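Local atomic coordinates of MgGH51 (Meripilus giganteus, PDB entry 6ZQ0), a protein that probably hydrolyses terminal alpha-L-arabinofuranosyl residues from arabinose-bearing polysaccharides and oligosaccharides, as a family GH51 alpha-L-arabinofuranosidase. Residues P14-G19 with G221-R226; T424-E429 with I473-S478. All blocks are in the same frame, centred on the assembly; numbering follows the deposited sequence. Where two conformers were deposited one is given.

Contact 1: residues P14-G19 with G221-R226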
# COMPACT_ATOMS: atom_id res chain seq x y z
N PRO A 14 -13.19 -9.64 16.16
CA PRO A 14 -11.79 -9.26 16.28
C PRO A 14 -11.55 -7.78 15.97
O PRO A 14 -12.11 -7.26 15.02
CB PRO A 14 -11.07 -10.14 15.26
CG PRO A 14 -12.06 -11.21 14.91
CD PRO A 14 -13.44 -10.64 15.12
N SER A 15 -10.65 -7.16 16.73
CA SER A 15 -10.18 -5.78 16.50
C SER A 15 -9.54 -5.69 15.10
O SER A 15 -9.63 -4.63 14.49
CB SER A 15 -9.21 -5.34 17.58
OG SER A 15 -8.06 -6.18 17.59
N THR A 16 -8.97 -6.79 14.61
CA THR A 16 -8.20 -6.85 13.34
C THR A 16 -9.09 -7.16 12.12
O THR A 16 -8.54 -7.36 11.01
CB THR A 16 -7.11 -7.92 13.45
OG1 THR A 16 -7.77 -9.08 13.94
CG2 THR A 16 -5.99 -7.44 14.34
N LEU A 17 -10.40 -7.20 12.23
CA LEU A 17 -11.21 -7.82 11.13
C LEU A 17 -10.95 -7.12 9.79
O LEU A 17 -10.89 -7.83 8.78
CB LEU A 17 -12.69 -7.79 11.46
CG LEU A 17 -13.61 -8.46 10.42
CD1 LEU A 17 -13.19 -9.88 10.14
CD2 LEU A 17 -15.04 -8.40 10.89
N TYR A 18 -10.84 -5.79 9.77
CA TYR A 18 -10.74 -5.03 8.50
C TYR A 18 -9.43 -4.25 8.46
O TYR A 18 -9.09 -3.54 9.40
CB TYR A 18 -11.91 -4.08 8.30
CG TYR A 18 -13.26 -4.73 8.33
CD1 TYR A 18 -13.69 -5.57 7.32
CD2 TYR A 18 -14.06 -4.58 9.44
CE1 TYR A 18 -14.94 -6.16 7.34
CE2 TYR A 18 -15.29 -5.18 9.50
CZ TYR A 18 -15.73 -5.97 8.46
OH TYR A 18 -16.95 -6.52 8.59
N GLY A 19 -8.70 -4.40 7.36
CA GLY A 19 -7.40 -3.75 7.24
C GLY A 19 -6.96 -3.76 5.81
O GLY A 19 -7.85 -3.98 4.87
N GLY A 221 -10.37 3.58 8.31
CA GLY A 221 -10.37 3.01 9.67
C GLY A 221 -9.77 1.61 9.70
O GLY A 221 -10.29 0.74 10.41
N PRO A 222 -8.66 1.34 8.98
CA PRO A 222 -8.08 0.01 8.99
C PRO A 222 -7.48 -0.32 10.35
O PRO A 222 -7.00 0.57 11.03
CB PRO A 222 -6.96 0.07 7.94
CG PRO A 222 -6.57 1.52 7.91
CD PRO A 222 -7.85 2.28 8.19
N SER A 223 -7.43 -1.60 10.68
CA SER A 223 -6.87 -2.10 11.97
C SER A 223 -5.50 -2.73 11.76
O SER A 223 -4.76 -2.89 12.75
CB SER A 223 -7.79 -3.11 12.62
OG SER A 223 -7.90 -4.28 11.83
N PHE A 224 -5.17 -3.07 10.52
CA PHE A 224 -3.88 -3.73 10.27
C PHE A 224 -3.40 -3.34 8.89
O PHE A 224 -4.19 -2.84 8.07
CB PHE A 224 -4.01 -5.25 10.40
CG PHE A 224 -4.78 -5.89 9.29
CD1 PHE A 224 -4.18 -6.15 8.05
CD2 PHE A 224 -6.11 -6.22 9.49
CE1 PHE A 224 -4.92 -6.75 7.05
CE2 PHE A 224 -6.86 -6.80 8.48
CZ PHE A 224 -6.26 -7.05 7.25
N PHE A 225 -2.15 -3.62 8.68
CA PHE A 225 -1.45 -3.37 7.41
C PHE A 225 -0.56 -4.57 7.13
O PHE A 225 0.40 -4.83 7.87
CB PHE A 225 -0.70 -2.07 7.55
CG PHE A 225 -0.15 -1.48 6.29
CD1 PHE A 225 1.06 -1.92 5.82
CD2 PHE A 225 -0.83 -0.45 5.63
CE1 PHE A 225 1.63 -1.35 4.70
CE2 PHE A 225 -0.23 0.15 4.52
CZ PHE A 225 1.00 -0.28 4.09
N ARG A 226 -0.95 -5.34 6.15
CA ARG A 226 -0.16 -6.52 5.70
C ARG A 226 0.88 -6.03 4.70
O ARG A 226 0.51 -5.30 3.77
CB ARG A 226 -1.08 -7.50 4.96
CG ARG A 226 -0.40 -8.81 4.55
CD ARG A 226 -1.21 -9.52 3.49
NE ARG A 226 -0.50 -10.70 3.02
CZ ARG A 226 -0.64 -11.20 1.79
NH1 ARG A 226 -1.50 -10.66 0.96
NH2 ARG A 226 0.10 -12.22 1.38
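Tyr18 and Ser223 form the polar half of this contact. The carbonyl O of Tyr18 accepts the backbone N-H of Ser223 in the carbonyl plane, N to O 2.9 Å. In the modelled conformer of Ser223, one of two, OG approaches the same O of Tyr18 from above that plane, at 2.8 Å; in that conformer the oxygen is held from two directions.

The apolar half is the ring of Phe224. Its CG stands between the backbone N and the carbonyl carbon (chi1 71°), which turns the ring over the backbone of Gly19. CA of Gly19 sits on one face in a CH-pi contact, 3.5 Å from the ring centroid and 17° off the normal. At the ring edge the carbonyl O of Thr16 lies 3.1 Å from CD2 of Phe224. Replacing Phe224 by an alanine would probably leave Gly19 without its aromatic cover and open a gap toward Phe426, which the ring also meets.

Two neighbouring strands of the (beta/alpha)8 barrel, 20-21 and 224-227, are joined here where they begin. The loop is fixed by a backbone carbonyl and by an aromatic ring lying so close on Gly19 that a side chain there would run into CD2 of Phe224.

Contact 2: residues T424-E429 with I473-S478. With LXE ([(1~{S},2~{S},3~{S},4~{S})-2-(hydroxymethyl)-3,4-bis(oxidanyl)cyclopentyl]azanium), chain G.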
# COMPACT_ATOMS: atom_id res chain seq x y z
N THR A 424 -7.44 -19.80 12.66
CA THR A 424 -8.09 -18.53 12.25
C THR A 424 -7.64 -18.23 10.84
O THR A 424 -6.65 -18.80 10.39
CB THR A 424 -7.77 -17.41 13.22
OG1 THR A 424 -6.36 -17.19 13.26
CG2 THR A 424 -8.35 -17.71 14.59
N TYR A 425 -8.50 -17.50 10.14
CA TYR A 425 -8.36 -17.27 8.70
C TYR A 425 -8.21 -15.77 8.48
O TYR A 425 -8.91 -14.96 9.07
CB TYR A 425 -9.49 -17.93 7.92
CG TYR A 425 -9.48 -19.43 8.09
CD1 TYR A 425 -8.69 -20.22 7.28
CD2 TYR A 425 -10.12 -20.02 9.17
CE1 TYR A 425 -8.58 -21.59 7.49
CE2 TYR A 425 -10.03 -21.39 9.38
CZ TYR A 425 -9.27 -22.16 8.53
OH TYR A 425 -9.19 -23.50 8.74
N PHE A 426 -7.25 -15.46 7.61
CA PHE A 426 -6.94 -14.11 7.10
C PHE A 426 -7.34 -14.11 5.62
O PHE A 426 -6.72 -14.87 4.86
CB PHE A 426 -5.46 -13.82 7.33
CG PHE A 426 -4.89 -12.54 6.76
CD1 PHE A 426 -5.66 -11.40 6.62
CD2 PHE A 426 -3.57 -12.48 6.35
CE1 PHE A 426 -5.08 -10.23 6.17
CE2 PHE A 426 -2.99 -11.32 5.89
CZ PHE A 426 -3.75 -10.19 5.81
N GLU A 427 -8.32 -13.29 5.25
CA GLU A 427 -8.65 -13.11 3.83
C GLU A 427 -7.70 -12.03 3.29
O GLU A 427 -8.12 -10.86 3.18
CB GLU A 427 -10.13 -12.85 3.65
CG GLU A 427 -10.56 -13.10 2.22
CD GLU A 427 -11.02 -14.50 1.91
OE1 GLU A 427 -11.17 -15.30 2.83
OE2 GLU A 427 -11.14 -14.80 0.73
N GLY A 428 -6.44 -12.41 3.07
CA GLY A 428 -5.33 -11.45 2.90
C GLY A 428 -5.36 -10.73 1.56
O GLY A 428 -4.69 -9.66 1.44
N GLU A 429 -6.05 -11.30 0.58
CA GLU A 429 -6.30 -10.70 -0.75
C GLU A 429 -7.68 -11.09 -1.21
O GLU A 429 -7.96 -12.32 -1.32
CB GLU A 429 -5.29 -11.11 -1.83
CG GLU A 429 -3.90 -10.69 -1.45
CD GLU A 429 -2.82 -11.15 -2.39
OE1 GLU A 429 -3.18 -11.46 -3.55
OE2 GLU A 429 -1.66 -11.34 -1.89
N ILE A 473 -13.76 -17.07 13.56
CA ILE A 473 -12.56 -17.75 12.95
C ILE A 473 -11.89 -16.85 11.91
O ILE A 473 -10.72 -17.08 11.68
CB ILE A 473 -12.88 -19.15 12.38
CG1 ILE A 473 -13.82 -19.11 11.17
CG2 ILE A 473 -13.45 -20.02 13.47
CD1 ILE A 473 -13.96 -20.41 10.46
N VAL A 474 -12.60 -15.89 11.31
CA VAL A 474 -11.97 -14.95 10.36
C VAL A 474 -11.48 -13.79 11.21
O VAL A 474 -12.29 -13.15 11.87
CB VAL A 474 -12.94 -14.46 9.29
CG1 VAL A 474 -12.23 -13.44 8.41
CG2 VAL A 474 -13.49 -15.59 8.46
N PHE A 475 -10.19 -13.55 11.21
CA PHE A 475 -9.64 -12.55 12.15
C PHE A 475 -9.28 -11.26 11.42
O PHE A 475 -9.01 -10.24 12.09
CB PHE A 475 -8.48 -13.13 12.95
CG PHE A 475 -7.17 -13.24 12.24
CD1 PHE A 475 -6.84 -14.36 11.49
CD2 PHE A 475 -6.24 -12.24 12.39
CE1 PHE A 475 -5.60 -14.44 10.88
CE2 PHE A 475 -4.98 -12.35 11.82
CZ PHE A 475 -4.67 -13.45 11.05
N ALA A 476 -9.18 -11.32 10.10
CA ALA A 476 -8.59 -10.23 9.31
C ALA A 476 -8.94 -10.41 7.84
O ALA A 476 -9.03 -11.57 7.37
CB ALA A 476 -7.10 -10.14 9.56
N ALA A 477 -9.19 -9.30 7.15
CA ALA A 477 -9.59 -9.33 5.74
C ALA A 477 -9.18 -8.04 5.05
O ALA A 477 -9.36 -6.98 5.66
CB ALA A 477 -11.06 -9.53 5.65
N SER A 478 -8.56 -8.15 3.88
CA SER A 478 -8.05 -6.96 3.16
C SER A 478 -8.27 -7.15 1.67
O SER A 478 -7.84 -8.16 1.10
CB SER A 478 -6.61 -6.70 3.46
OG SER A 478 -5.83 -7.88 3.35
C1' LXE G . -1.77 -11.99 -5.25
C2' LXE G . -0.33 -11.61 -5.02
O2' LXE G . 0.22 -11.92 -3.73
C3' LXE G . -0.29 -10.11 -5.26
O3' LXE G . 1.08 -9.65 -5.41
C4' LXE G . -1.24 -9.91 -6.44
C5' LXE G . -2.02 -8.58 -6.56
O5' LXE G . -2.79 -8.25 -5.40
C6' LXE G . -2.22 -11.10 -6.34
N1' LXE G . -2.32 -11.92 -7.55
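Phe426 and Phe475 meet through different first torsions. Phe426 carries CG opposite its backbone N (chi1 174°), which lays CD1 3.5 Å from CB of Ala476; in Phe475, CG stands between N and the carbonyl carbon (chi1 77°), and CE1 comes 3.6 Å from CB of Phe426. The two rings meet obliquely, their planes at 43°. On the face of the sheet that carries Tyr425 and Val474, the Tyr425 ring runs beside Ile473, which just precedes the strand, CD2 of Tyr425 being 4.1 Å from CD1 of Ile473, while Tyr425 OH bonds to Trp386.

The backbones pair in parallel. Tyr425 gives its N-H to Ile473 O and takes that of Phe475; Glu427 does the same with Ala476 O and Ser478 N. Two steps along 424-429 therefore match three along 473-478: a beta bulge at Phe475 and Ala476, beyond which the pairing resumes.

Past Glu427, the centre of an inverse gamma turn, OG of Ser478 donates to Gly428 O at 2.8 Å from well above the carbonyl plane. CA of Gly428 lies over the centre of the Phe426 ring, 3.4 Å above it, where a side chain would be crowded. The chain then turns to Glu429, whose OE2 accepts O2' of LXE at 2.7 Å, while OE1 bonds to Tyr402.

Close backbone bonding and aromatic packing thus fix the strand end that presents Glu429 to the ligand, consistent with the nucleophile position on the seventh barrel strand in GH51 enzymes.

Overall arrangement
Both contacts are buried and belong to the same barrel of parallel strands, but on either side of its closure: contact 1 joins the first two strands at their start, contact 2 the last two along their length. Gly19 bonds through its backbone to Ala477, linking the first strand to the eighth. Thr16 OG1 lies 2.5 Å from Phe475 O, probably hydrogen-bonded at the bulge, and Arg226 NH1 makes a salt bridge of 2.9 Å to Glu429 OE2. Contact 1, with exposed Ser15 at its margin, relies on one backbone carbonyl and one ring; contact 2 is a parallel strand pairing interrupted by a bulge, and it ends in charged groups at the ligand.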